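Local coordinates for protein amidohydrolase (Thermotoga maritima, PDB 3OOQ) that is probably a metal-dependent hydrolase of the amidohydrolase superfamily, possibly an allantoinase, at residues F[157-162]-F[170-175]; F[257-262]-F[295-300]; F[16-21]-F[352-357]. All blocks are in the same frame, centred on the assembly; numbering follows the deposited sequence.

Contact 1: F[157-162]-F[170-175]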
ATOM      1  N   ASN F 157      -5.549 -17.394  17.990  1.00 18.88           N
ATOM      2  CA  ASN F 157      -5.778 -15.943  18.095  1.00 20.20           C
ATOM      3  C   ASN F 157      -4.487 -15.116  18.078  1.00 20.42           C
ATOM      4  O   ASN F 157      -4.320 -14.284  17.193  1.00 21.17           O
ATOM      5  CB  ASN F 157      -6.712 -15.574  19.288  1.00 20.45           C
ATOM      6  CG  ASN F 157      -8.137 -16.093  19.111  1.00 29.95           C
ATOM      7  OD1 ASN F 157      -8.482 -16.632  18.070  1.00 21.45           O
ATOM      8  ND2 ASN F 157      -8.966 -15.946  20.151  1.00 20.65           N
ATOM      9  N   PRO F 158      -3.547 -15.364  19.021  1.00 20.12           N
ATOM     10  CA  PRO F 158      -2.327 -14.534  18.997  1.00 19.34           C
ATOM     11  C   PRO F 158      -1.474 -14.646  17.714  1.00 18.85           C
ATOM     12  O   PRO F 158      -0.950 -13.639  17.248  1.00 17.80           O
ATOM     13  CB  PRO F 158      -1.528 -15.020  20.220  1.00 19.03           C
ATOM     14  CG  PRO F 158      -2.080 -16.418  20.520  1.00 21.26           C
ATOM     15  CD  PRO F 158      -3.544 -16.318  20.158  1.00 20.14           C
ATOM     16  N   LYS F 159      -1.340 -15.844  17.149  1.00 18.58           N
ATOM     17  CA  LYS F 159      -0.582 -15.986  15.911  1.00 19.63           C
ATOM     18  C   LYS F 159      -1.291 -15.419  14.658  1.00 19.66           C
ATOM     19  O   LYS F 159      -0.612 -15.036  13.712  1.00 20.15           O
ATOM     20  CB  LYS F 159      -0.145 -17.444  15.684  1.00 20.72           C
ATOM     21  CG  LYS F 159      -1.268 -18.427  15.337  1.00 19.84           C
ATOM     22  CD  LYS F 159      -0.687 -19.799  14.870  1.00 22.61           C
ATOM     23  CE  LYS F 159      -1.802 -20.790  14.485  1.00 20.62           C
ATOM     24  NZ  LYS F 159      -1.255 -21.892  13.634  1.00 23.44           N
ATOM     25  N   ARG F 160      -2.630 -15.387  14.647  1.00 19.92           N
ATOM     26  CA  ARG F 160      -3.387 -14.730  13.569  1.00 20.76           C
ATOM     27  C   ARG F 160      -3.192 -13.211  13.655  1.00 19.55           C
ATOM     28  O   ARG F 160      -2.838 -12.578  12.659  1.00 18.69           O
ATOM     29  CB  ARG F 160      -4.886 -15.066  13.606  1.00 22.93           C
ATOM     30  CG  ARG F 160      -5.726 -14.281  12.572  1.00 41.51           C
ATOM     31  CD  ARG F 160      -7.246 -14.433  12.766  1.00 27.18           C
ATOM     32  NE  ARG F 160      -7.691 -14.027  14.111  1.00 43.45           N
ATOM     33  CZ  ARG F 160      -7.961 -12.769  14.500  1.00 30.82           C
ATOM     34  NH1 ARG F 160      -7.843 -11.738  13.651  1.00 43.73           N
ATOM     35  NH2 ARG F 160      -8.355 -12.541  15.756  1.00 44.12           N
ATOM     36  N   VAL F 161      -3.417 -12.639  14.845  1.00 19.56           N
ATOM     37  CA  VAL F 161      -3.234 -11.185  15.055  1.00 19.36           C
ATOM     38  C   VAL F 161      -1.822 -10.688  14.687  1.00 18.93           C
ATOM     39  O   VAL F 161      -1.660  -9.704  13.926  1.00 19.02           O
ATOM     40  CB  VAL F 161      -3.606 -10.732  16.492  1.00 19.12           C
ATOM     41  CG1 VAL F 161      -3.125  -9.310  16.751  1.00 20.04           C
ATOM     42  CG2 VAL F 161      -5.118 -10.804  16.706  1.00 20.01           C
ATOM     43  N   TYR F 162      -0.793 -11.360  15.196  1.00 17.93           N
ATOM     44  CA  TYR F 162       0.553 -10.877  14.890  1.00 17.72           C
ATOM     45  C   TYR F 162       1.059 -11.321  13.513  1.00 18.08           C
ATOM     46  O   TYR F 162       1.777 -10.572  12.838  1.00 17.60           O
ATOM     47  CB  TYR F 162       1.525 -11.027  16.093  1.00 16.89           C
ATOM     48  CG  TYR F 162       1.040 -10.077  17.162  1.00 16.76           C
ATOM     49  CD1 TYR F 162       1.399  -8.714  17.131  1.00 16.82           C
ATOM     50  CD2 TYR F 162       0.095 -10.494  18.120  1.00 16.81           C
ATOM     51  CE1 TYR F 162       0.874  -7.805  18.059  1.00 16.01           C
ATOM     52  CE2 TYR F 162      -0.416  -9.595  19.050  1.00 16.18           C
ATOM     53  CZ  TYR F 162      -0.024  -8.252  19.020  1.00 17.58           C
ATOM     54  OH  TYR F 162      -0.560  -7.352  19.938  1.00 16.16           O
ATOM     55  N   SER F 170       3.870 -15.620  14.616  1.00 16.95           N
ATOM     56  CA  SER F 170       3.022 -16.062  13.522  1.00 17.17           C
ATOM     57  C   SER F 170       2.786 -17.569  13.639  1.00 16.57           C
ATOM     58  O   SER F 170       2.107 -18.147  12.804  1.00 16.19           O
ATOM     59  CB  SER F 170       3.680 -15.727  12.168  1.00 17.72           C
ATOM     60  OG  SER F 170       4.934 -16.381  12.010  1.00 21.33           O
ATOM     61  N   THR F 171       3.356 -18.198  14.671  1.00 16.53           N
ATOM     62  CA  THR F 171       3.234 -19.648  14.871  1.00 16.54           C
ATOM     63  C   THR F 171       3.045 -19.923  16.368  1.00 16.27           C
ATOM     64  O   THR F 171       3.376 -19.084  17.206  1.00 15.75           O
ATOM     65  CB  THR F 171       4.518 -20.410  14.419  1.00 16.67           C
ATOM     66  OG1 THR F 171       5.621 -19.983  15.224  1.00 17.79           O
ATOM     67  CG2 THR F 171       4.850 -20.163  12.924  1.00 16.58           C
ATOM     68  N   ARG F 172       2.552 -21.107  16.694  1.00 16.35           N
ATOM     69  CA  ARG F 172       2.546 -21.575  18.086  1.00 17.10           C
ATOM     70  C   ARG F 172       3.941 -21.588  18.720  1.00 17.20           C
ATOM     71  O   ARG F 172       4.071 -21.267  19.890  1.00 17.17           O
ATOM     72  CB  ARG F 172       1.885 -22.964  18.189  1.00 17.37           C
ATOM     73  CG  ARG F 172       0.357 -22.919  18.061  1.00 16.85           C
ATOM     74  CD  ARG F 172      -0.267 -24.319  18.234  1.00 17.79           C
ATOM     75  NE  ARG F 172      -1.732 -24.251  18.308  1.00 16.32           N
ATOM     76  CZ  ARG F 172      -2.556 -24.190  17.261  1.00 16.54           C
ATOM     77  NH1 ARG F 172      -2.085 -24.158  16.016  1.00 15.75           N
ATOM     78  NH2 ARG F 172      -3.864 -24.130  17.464  1.00 16.01           N
HETATM   79  N   MSE F 173       4.974 -21.958  17.954  1.00 17.51           N
HETATM   80  CA  MSE F 173       6.354 -21.952  18.449  1.00 18.96           C
HETATM   81  C   MSE F 173       6.736 -20.552  18.921  1.00 17.65           C
HETATM   82  O   MSE F 173       7.367 -20.390  19.971  1.00 16.86           O
HETATM   83  CB  MSE F 173       7.369 -22.364  17.365  1.00 21.93           C
HETATM   84  CG  MSE F 173       7.063 -23.642  16.591  1.00 21.24           C
HETATM   85 SE   MSE F 173       8.645 -24.108  15.547  1.00 27.92          SE
HETATM   86  CE  MSE F 173       8.509 -22.626  14.217  1.00 20.33           C
ATOM     87  N   GLY F 174       6.372 -19.563  18.104  1.00 16.73           N
ATOM     88  CA  GLY F 174       6.644 -18.158  18.381  1.00 16.18           C
ATOM     89  C   GLY F 174       5.879 -17.608  19.572  1.00 15.61           C
ATOM     90  O   GLY F 174       6.440 -16.853  20.346  1.00 15.99           O
ATOM     91  N   THR F 175       4.602 -17.966  19.710  1.00 15.23           N
ATOM     92  CA  THR F 175       3.790 -17.526  20.876  1.00 15.11           C
ATOM     93  C   THR F 175       4.411 -17.958  22.219  1.00 15.40           C
ATOM     94  O   THR F 175       4.554 -17.159  23.141  1.00 15.48           O
ATOM     95  CB  THR F 175       2.370 -18.078  20.762  1.00 14.92           C
ATOM     96  OG1 THR F 175       1.798 -17.599  19.546  1.00 17.60           O
ATOM     97  CG2 THR F 175       1.480 -17.667  21.963  1.00 16.63           C
TER
HETATM   98  O   HOH W   1      -3.731 -24.132  13.810  1.00 23.74           O
HETATM   99  O   HOH W   2      -0.489 -16.822  11.686  1.00 27.79           O
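A short helix-loop-helix connection brings Lys-159, in helix 156-164, against Ser-170 and Thr-171, just before the long helix 172-198. Lys-159 carries most of the contact. Its CB rests on the backbone where the two residues join, 3.6 Å from Ser-170 C. With CG set between the backbone N and the carbonyl carbon (chi1 70°), the extended chain runs on past Thr-171 CA to the side chain of Arg-172, where Lys-159 NZ stops 3.4 Å from Arg-172 NH1. Both cations converge on Asp-79 of the second subunit, which forms a salt bridge with each and probably balances their charge. Water 1 accepts from Arg-172 NH1 in the plane of the guanidinium, and only weakly from Lys-159 NZ. Water 2 donates to Lys-159 O and Ser-170 O, tying the backbones together. Replacing Lys-159 by an alanine removes the long chain, which would probably leave Asp-79 of the second subunit without one cationic partner and open a gap beside Thr-171. Alongside, Pro-158 CG touches Thr-175 CG2 at 4.0 Å, the side chains crossing at about a right angle. Thr-171 is the N-cap: its OG1 accepts from Gly-174 N at 3.0 Å and also bonds to Glu-82 of the second subunit. Within the chain, Pro-158 packs on Pro-124, Thr-175 leans on Pro-169, and Arg-172 reaches Asp-232 in helix 230-243 through a salt bridge.

Contact 2: F[257-262]-F[295-300]; sequences KISKVL and LKDGVL
Ser-259 OG donates to Asp-297 OD2 over 2.7 Å, the one hydrogen bond that spans the two segments. It illustrates how a short polar link can join the start of one helix to the last turn of another: Ser-259 opens helix 259-264, directly after the N-cap residue Ile-258, whereas Asp-297 lies in the last turn of helix 290-297. Both CB atoms point across the gap. The serine hydroxyl sits between its own backbone N and carbonyl carbon (chi1 49°), and approaches the carboxylate from above, 40° out of its plane. Asp-297 turns CG away from its carbonyl carbon, to the side of the backbone N (chi1 -64°), which carries OD2 to the hydroxyl.

The other carboxylate oxygen faces Lys-260. The first bond of that side chain points away from 295-300, but the chain bends at chi2, chi3 and chi4, bringing Lys-260 NZ to 4.0 Å from Asp-297 OD1, beyond salt-bridge range.

Beside the polar link, Val-299 CG2 packs 4.1 Å from Leu-262 CB and also rests 3.7 Å from the backbone oxygen Ser-259 O. Gly-298, with positive phi, completes a Schellman motif that turns the chain out of helix 290-297 toward strand 301-303, a helix-to-strand step consistent with the family's TIM-barrel clan; Leu-300 already pairs by backbone with Val-269, beside strand 269-271. Leu-294 packs against both Ser-259 and Val-299, while Leu-262 also meets Ile-237 of helix 230-243.

The chemistry thus divides in two: a neutral hydroxyl, weakly bonded also to Tyr-256 O, makes the direct bond across the contact, and the exposed lysine probably adds only a modest electrostatic attraction at the solvent-facing margin.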
ATOM      1  N   LYS F 257      -9.901 -34.006  27.066  1.00 26.45           N
ATOM      2  CA  LYS F 257      -8.999 -35.011  26.531  1.00 26.86           C
ATOM      3  C   LYS F 257      -7.822 -35.254  27.474  1.00 26.52           C
ATOM      4  O   LYS F 257      -7.180 -36.281  27.400  1.00 27.88           O
ATOM      5  CB  LYS F 257      -8.505 -34.617  25.133  1.00 27.90           C
ATOM      6  CG  LYS F 257      -9.615 -34.376  24.127  1.00 28.77           C
ATOM      7  CD  LYS F 257      -9.078 -33.939  22.776  1.00 29.00           C
ATOM      8  CE  LYS F 257     -10.198 -33.913  21.753  1.00 28.70           C
ATOM      9  NZ  LYS F 257      -9.739 -33.426  20.416  1.00 30.31           N
ATOM     10  N   ILE F 258      -7.547 -34.326  28.377  1.00 25.63           N
ATOM     11  CA  ILE F 258      -6.397 -34.473  29.271  1.00 25.99           C
ATOM     12  C   ILE F 258      -6.792 -34.211  30.711  1.00 25.62           C
ATOM     13  O   ILE F 258      -5.991 -33.726  31.517  1.00 25.62           O
ATOM     14  CB  ILE F 258      -5.238 -33.529  28.846  1.00 26.79           C
ATOM     15  CG1 ILE F 258      -5.734 -32.083  28.791  1.00 21.29           C
ATOM     16  CG2 ILE F 258      -4.663 -33.975  27.488  1.00 22.06           C
ATOM     17  CD1 ILE F 258      -4.641 -31.016  28.779  1.00 27.19           C
ATOM     18  N   SER F 259      -8.032 -34.554  31.035  1.00 25.75           N
ATOM     19  CA  SER F 259      -8.616 -34.223  32.334  1.00 26.50           C
ATOM     20  C   SER F 259      -7.878 -34.857  33.527  1.00 27.60           C
ATOM     21  O   SER F 259      -7.779 -34.246  34.593  1.00 27.58           O
ATOM     22  CB  SER F 259     -10.104 -34.580  32.358  1.00 25.69           C
ATOM     23  OG  SER F 259     -10.316 -35.894  31.877  1.00 29.66           O
ATOM     24  N   LYS F 260      -7.347 -36.062  33.338  1.00 29.05           N
ATOM     25  CA  LYS F 260      -6.612 -36.748  34.410  1.00 30.46           C
ATOM     26  C   LYS F 260      -5.427 -35.916  34.848  1.00 28.94           C
ATOM     27  O   LYS F 260      -5.213 -35.715  36.045  1.00 28.62           O
ATOM     28  CB  LYS F 260      -6.162 -38.149  33.975  1.00 33.20           C
ATOM     29  CG  LYS F 260      -7.164 -39.281  34.306  1.00 54.73           C
ATOM     30  CD  LYS F 260      -8.596 -39.008  33.797  1.00 36.45           C
ATOM     31  CE  LYS F 260      -9.319 -40.317  33.437  1.00 54.85           C
ATOM     32  NZ  LYS F 260      -9.535 -41.189  34.635  1.00 38.61           N
ATOM     33  N   VAL F 261      -4.700 -35.376  33.872  1.00 28.10           N
ATOM     34  CA  VAL F 261      -3.562 -34.520  34.170  1.00 27.49           C
ATOM     35  C   VAL F 261      -3.970 -33.255  34.906  1.00 26.64           C
ATOM     36  O   VAL F 261      -3.326 -32.878  35.884  1.00 27.01           O
ATOM     37  CB  VAL F 261      -2.749 -34.179  32.891  1.00 27.98           C
ATOM     38  CG1 VAL F 261      -1.498 -33.411  33.250  1.00 34.37           C
ATOM     39  CG2 VAL F 261      -2.367 -35.467  32.190  1.00 34.81           C
ATOM     40  N   LEU F 262      -5.042 -32.605  34.448  1.00 25.96           N
ATOM     41  CA  LEU F 262      -5.521 -31.376  35.074  1.00 25.35           C
ATOM     42  C   LEU F 262      -5.949 -31.619  36.523  1.00 25.13           C
ATOM     43  O   LEU F 262      -5.619 -30.826  37.412  1.00 24.75           O
ATOM     44  CB  LEU F 262      -6.667 -30.748  34.251  1.00 25.08           C
ATOM     45  CG  LEU F 262      -6.320 -30.376  32.790  1.00 30.33           C
ATOM     46  CD1 LEU F 262      -7.531 -29.840  32.073  1.00 25.11           C
ATOM     47  CD2 LEU F 262      -5.239 -29.360  32.718  1.00 24.35           C
ATOM     48  N   LEU F 295     -16.119 -32.424  35.691  1.00 27.20           N
ATOM     49  CA  LEU F 295     -16.647 -32.714  37.032  1.00 28.51           C
ATOM     50  C   LEU F 295     -16.341 -34.149  37.481  1.00 29.41           C
ATOM     51  O   LEU F 295     -15.831 -34.366  38.576  1.00 29.05           O
ATOM     52  CB  LEU F 295     -18.146 -32.401  37.137  1.00 28.51           C
ATOM     53  CG  LEU F 295     -18.503 -30.908  37.091  1.00 31.69           C
ATOM     54  CD1 LEU F 295     -20.004 -30.682  36.988  1.00 28.30           C
ATOM     55  CD2 LEU F 295     -17.921 -30.164  38.290  1.00 28.51           C
ATOM     56  N   LYS F 296     -16.632 -35.109  36.612  1.00 30.82           N
ATOM     57  CA  LYS F 296     -16.404 -36.527  36.880  1.00 32.54           C
ATOM     58  C   LYS F 296     -14.925 -36.878  37.168  1.00 33.04           C
ATOM     59  O   LYS F 296     -14.628 -37.685  38.054  1.00 32.81           O
ATOM     60  CB  LYS F 296     -16.930 -37.345  35.697  1.00 33.72           C
ATOM     61  CG  LYS F 296     -16.872 -38.844  35.864  1.00 50.28           C
ATOM     62  CD  LYS F 296     -17.449 -39.530  34.634  1.00 36.42           C
ATOM     63  CE  LYS F 296     -16.971 -40.975  34.553  1.00 51.18           C
ATOM     64  NZ  LYS F 296     -17.360 -41.644  33.270  1.00 38.33           N
ATOM     65  N   ASP F 297     -14.013 -36.276  36.409  1.00 32.83           N
ATOM     66  CA  ASP F 297     -12.580 -36.501  36.585  1.00 32.79           C
ATOM     67  C   ASP F 297     -11.947 -35.614  37.659  1.00 30.84           C
ATOM     68  O   ASP F 297     -10.749 -35.658  37.864  1.00 30.86           O
ATOM     69  CB  ASP F 297     -11.854 -36.369  35.237  1.00 34.62           C
ATOM     70  CG  ASP F 297     -12.295 -37.435  34.236  1.00 49.64           C
ATOM     71  OD1 ASP F 297     -12.593 -38.564  34.682  1.00 36.80           O
ATOM     72  OD2 ASP F 297     -12.362 -37.149  33.013  1.00 36.38           O
ATOM     73  N   GLY F 298     -12.754 -34.818  38.353  1.00 29.36           N
ATOM     74  CA  GLY F 298     -12.289 -34.129  39.553  1.00 27.83           C
ATOM     75  C   GLY F 298     -11.531 -32.836  39.305  1.00 25.92           C
ATOM     76  O   GLY F 298     -10.702 -32.437  40.118  1.00 25.48           O
ATOM     77  N   VAL F 299     -11.821 -32.182  38.180  1.00 24.32           N
ATOM     78  CA  VAL F 299     -11.269 -30.865  37.884  1.00 22.28           C
ATOM     79  C   VAL F 299     -12.178 -29.798  38.471  1.00 21.47           C
ATOM     80  O   VAL F 299     -13.405 -29.866  38.339  1.00 20.38           O
ATOM     81  CB  VAL F 299     -11.104 -30.648  36.357  1.00 22.14           C
ATOM     82  CG1 VAL F 299     -10.383 -29.281  36.044  1.00 16.29           C
ATOM     83  CG2 VAL F 299     -10.313 -31.799  35.749  1.00 16.69           C
ATOM     84  N   LEU F 300     -11.562 -28.811  39.114  1.00 21.33           N
ATOM     85  CA  LEU F 300     -12.263 -27.627  39.554  1.00 21.98           C
ATOM     86  C   LEU F 300     -12.550 -26.682  38.366  1.00 22.54           C
ATOM     87  O   LEU F 300     -11.634 -26.158  37.735  1.00 21.99           O
ATOM     88  CB  LEU F 300     -11.463 -26.895  40.635  1.00 22.04           C
ATOM     89  CG  LEU F 300     -12.072 -25.554  41.057  1.00 30.35           C
ATOM     90  CD1 LEU F 300     -13.365 -25.786  41.834  1.00 22.69           C
ATOM     91  CD2 LEU F 300     -11.079 -24.753  41.876  1.00 22.77           C
TER

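Contact 3: F[16-21]-F[352-357]; sequences PITSRP and SIEPGK
Pro-16, Ile-353 and Thr-18 bury the most surface where two loops meet, one joining strands 12-14 and 24-29, the other leading through a type II beta turn (Glu-354 to Lys-357) into strand 361-364. The central link is a backbone bond: Ile-353 N donates to Pro-16 O at 3.1 Å and 165°, with the donor tilted 20° from the carbonyl plane. Around it, Pro-16 CB approaches Ile-353 O to 3.6 Å, and Ile-353 CB rests 3.7 Å from Pro-16 CA. The isoleucine turns CG1 away from its carbonyl carbon (chi1 -48°), to the side of the backbone N, and brings CG1 within 4.0 Å of Pro-16 CA. Ile-353 is backed by Pro-57 of strand 54-64 and Val-36 of strand 32-37, so the junction connects both mixed sheets.

Thr-18 uses its two branches differently. Its methyl CG2 packs 3.8 Å from Ser-352 CB, while its hydroxyl is directed at Glu-354, whose extended chain comes from the opposite direction. Glu-354 OE1 forms a salt bridge with Lys-357 NZ, closing over the turn, while OE2 accepts from Thr-18 and also bonds a glycerol, probably from the crystallisation liquor, that reaches Lys-357 as well. Thr-18 OG1 donates to the anti lone pair of Glu-354 OE2 at 2.5 Å, a distance whose exact value is doubtful.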
ATOM      1  N   PRO F  16     -28.498 -21.807  49.350  1.00 23.99           N
ATOM      2  CA  PRO F  16     -27.154 -21.407  49.788  1.00 23.79           C
ATOM      3  C   PRO F  16     -26.042 -21.824  48.815  1.00 24.13           C
ATOM      4  O   PRO F  16     -24.955 -21.229  48.851  1.00 24.42           O
ATOM      5  CB  PRO F  16     -26.965 -22.158  51.115  1.00 23.72           C
ATOM      6  CG  PRO F  16     -28.304 -22.610  51.530  1.00 20.87           C
ATOM      7  CD  PRO F  16     -29.104 -22.789  50.275  1.00 24.49           C
ATOM      8  N   ILE F  17     -26.328 -22.849  47.998  1.00 23.34           N
ATOM      9  CA  ILE F  17     -25.433 -23.443  46.991  1.00 22.95           C
ATOM     10  C   ILE F  17     -24.463 -24.430  47.588  1.00 23.25           C
ATOM     11  O   ILE F  17     -24.282 -25.509  47.051  1.00 23.76           O
ATOM     12  CB  ILE F  17     -24.631 -22.400  46.114  1.00 22.46           C
ATOM     13  CG1 ILE F  17     -25.560 -21.541  45.255  1.00 22.79           C
ATOM     14  CG2 ILE F  17     -23.576 -23.117  45.249  1.00 23.35           C
ATOM     15  CD1 ILE F  17     -26.597 -22.311  44.448  1.00 22.38           C
ATOM     16  N   THR F  18     -23.844 -24.059  48.703  1.00 23.48           N
ATOM     17  CA  THR F  18     -22.866 -24.913  49.354  1.00 23.82           C
ATOM     18  C   THR F  18     -23.531 -25.886  50.328  1.00 24.94           C
ATOM     19  O   THR F  18     -22.855 -26.667  50.993  1.00 26.21           O
ATOM     20  CB  THR F  18     -21.824 -24.072  50.061  1.00 23.76           C
ATOM     21  OG1 THR F  18     -22.493 -23.135  50.915  1.00 21.66           O
ATOM     22  CG2 THR F  18     -20.960 -23.294  49.009  1.00 21.32           C
ATOM     23  N   SER F  19     -24.854 -25.816  50.414  1.00 24.29           N
ATOM     24  CA  SER F  19     -25.661 -26.816  51.109  1.00 24.18           C
ATOM     25  C   SER F  19     -27.041 -26.789  50.459  1.00 24.33           C
ATOM     26  O   SER F  19     -27.342 -25.885  49.668  1.00 23.43           O
ATOM     27  CB  SER F  19     -25.739 -26.560  52.621  1.00 23.79           C
ATOM     28  OG  SER F  19     -26.266 -25.284  52.914  1.00 22.47           O
ATOM     29  N   ARG F  20     -27.847 -27.802  50.756  1.00 25.64           N
ATOM     30  CA  ARG F  20     -29.132 -28.002  50.091  1.00 27.05           C
ATOM     31  C   ARG F  20     -30.148 -26.897  50.368  1.00 26.41           C
ATOM     32  O   ARG F  20     -30.157 -26.330  51.460  1.00 26.25           O
ATOM     33  CB  ARG F  20     -29.705 -29.382  50.433  1.00 29.59           C
ATOM     34  CG  ARG F  20     -29.453 -30.376  49.312  1.00 59.85           C
ATOM     35  CD  ARG F  20     -29.179 -31.774  49.810  1.00 34.24           C
ATOM     36  NE  ARG F  20     -28.299 -32.499  48.878  1.00 60.82           N
ATOM     37  CZ  ARG F  20     -28.679 -33.496  48.075  1.00 36.81           C
ATOM     38  NH1 ARG F  20     -27.790 -34.071  47.271  1.00 60.74           N
ATOM     39  NH2 ARG F  20     -29.941 -33.925  48.078  1.00 61.16           N
ATOM     40  N   PRO F  21     -31.013 -26.602  49.378  1.00 25.63           N
ATOM     41  CA  PRO F  21     -32.018 -25.559  49.557  1.00 26.11           C
ATOM     42  C   PRO F  21     -33.028 -25.887  50.659  1.00 27.58           C
ATOM     43  O   PRO F  21     -33.189 -27.053  51.031  1.00 28.72           O
ATOM     44  CB  PRO F  21     -32.711 -25.479  48.181  1.00 25.73           C
ATOM     45  CG  PRO F  21     -32.400 -26.783  47.502  1.00 26.01           C
ATOM     46  CD  PRO F  21     -31.099 -27.254  48.053  1.00 25.35           C
ATOM     47  N   SER F 352     -21.888 -17.705  47.579  1.00 22.00           N
ATOM     48  CA  SER F 352     -22.726 -18.573  48.432  1.00 21.79           C
ATOM     49  C   SER F 352     -23.546 -17.773  49.434  1.00 21.48           C
ATOM     50  O   SER F 352     -23.215 -16.615  49.745  1.00 21.40           O
ATOM     51  CB  SER F 352     -21.877 -19.619  49.185  1.00 21.66           C
ATOM     52  OG  SER F 352     -21.021 -19.014  50.158  1.00 23.00           O
ATOM     53  N   ILE F 353     -24.614 -18.384  49.939  1.00 20.96           N
ATOM     54  CA  ILE F 353     -25.366 -17.760  51.018  1.00 21.86           C
ATOM     55  C   ILE F 353     -24.936 -18.378  52.340  1.00 22.71           C
ATOM     56  O   ILE F 353     -25.576 -19.305  52.860  1.00 22.64           O
ATOM     57  CB  ILE F 353     -26.901 -17.831  50.842  1.00 21.90           C
ATOM     58  CG1 ILE F 353     -27.309 -17.392  49.426  1.00 22.98           C
ATOM     59  CG2 ILE F 353     -27.582 -16.962  51.910  1.00 23.14           C
ATOM     60  CD1 ILE F 353     -28.810 -17.307  49.187  1.00 21.29           C
ATOM     61  N   GLU F 354     -23.827 -17.868  52.858  1.00 22.83           N
ATOM     62  CA  GLU F 354     -23.320 -18.287  54.147  1.00 23.90           C
ATOM     63  C   GLU F 354     -23.105 -17.063  55.022  1.00 23.47           C
ATOM     64  O   GLU F 354     -22.710 -16.007  54.510  1.00 23.15           O
ATOM     65  CB  GLU F 354     -21.977 -19.007  53.975  1.00 24.02           C
ATOM     66  CG  GLU F 354     -22.063 -20.364  53.297  1.00 21.12           C
ATOM     67  CD  GLU F 354     -20.694 -20.903  52.885  1.00 24.50           C
ATOM     68  OE1 GLU F 354     -19.669 -20.369  53.365  1.00 20.77           O
ATOM     69  OE2 GLU F 354     -20.648 -21.858  52.074  1.00 20.49           O
ATOM     70  N   PRO F 355     -23.312 -17.209  56.339  1.00 22.80           N
ATOM     71  CA  PRO F 355     -22.953 -16.136  57.260  1.00 23.03           C
ATOM     72  C   PRO F 355     -21.532 -15.640  57.044  1.00 23.71           C
ATOM     73  O   PRO F 355     -20.600 -16.433  56.863  1.00 24.22           O
ATOM     74  CB  PRO F 355     -23.091 -16.799  58.637  1.00 23.08           C
ATOM     75  CG  PRO F 355     -24.162 -17.833  58.409  1.00 21.05           C
ATOM     76  CD  PRO F 355     -23.826 -18.392  57.059  1.00 23.11           C
ATOM     77  N   GLY F 356     -21.369 -14.328  57.046  1.00 23.98           N
ATOM     78  CA  GLY F 356     -20.067 -13.747  56.876  1.00 24.12           C
ATOM     79  C   GLY F 356     -19.760 -13.346  55.446  1.00 24.70           C
ATOM     80  O   GLY F 356     -18.867 -12.529  55.227  1.00 25.42           O
ATOM     81  N   LYS F 357     -20.472 -13.911  54.469  1.00 24.46           N
ATOM     82  CA  LYS F 357     -20.242 -13.547  53.048  1.00 24.43           C
ATOM     83  C   LYS F 357     -20.912 -12.202  52.726  1.00 25.02           C
ATOM     84  O   LYS F 357     -21.833 -11.773  53.433  1.00 25.75           O
ATOM     85  CB  LYS F 357     -20.773 -14.621  52.081  1.00 24.41           C
ATOM     86  CG  LYS F 357     -20.163 -16.052  52.125  1.00 21.14           C
ATOM     87  CD  LYS F 357     -18.977 -16.233  53.063  1.00 26.06           C
ATOM     88  CE  LYS F 357     -18.207 -17.488  52.723  1.00 21.20           C
ATOM     89  NZ  LYS F 357     -17.869 -18.283  53.958  1.00 28.06           N
TER

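How the contacts relate
Along the chain, contact 3 pairs an early loop with a late one, and contacts 1 and 2 fall in series between them. Contacts 1 and 3 lie on opposite sides of the chain's centre, about 43 Å apart between centres; contact 2 is about 27 Å from contact 1 and 26 Å from contact 3, and none touches another. Helix 230-243 relates the first two, meeting Arg-172 of contact 1 and Ile-258 and Leu-262 of contact 2. Both also reach the second subunit, whereas no other chain touches contact 3. Contacts 1 and 2 thus lie where the chain meets its neighbour, while contact 3 joins distant parts of one chain beside its two mixed sheets.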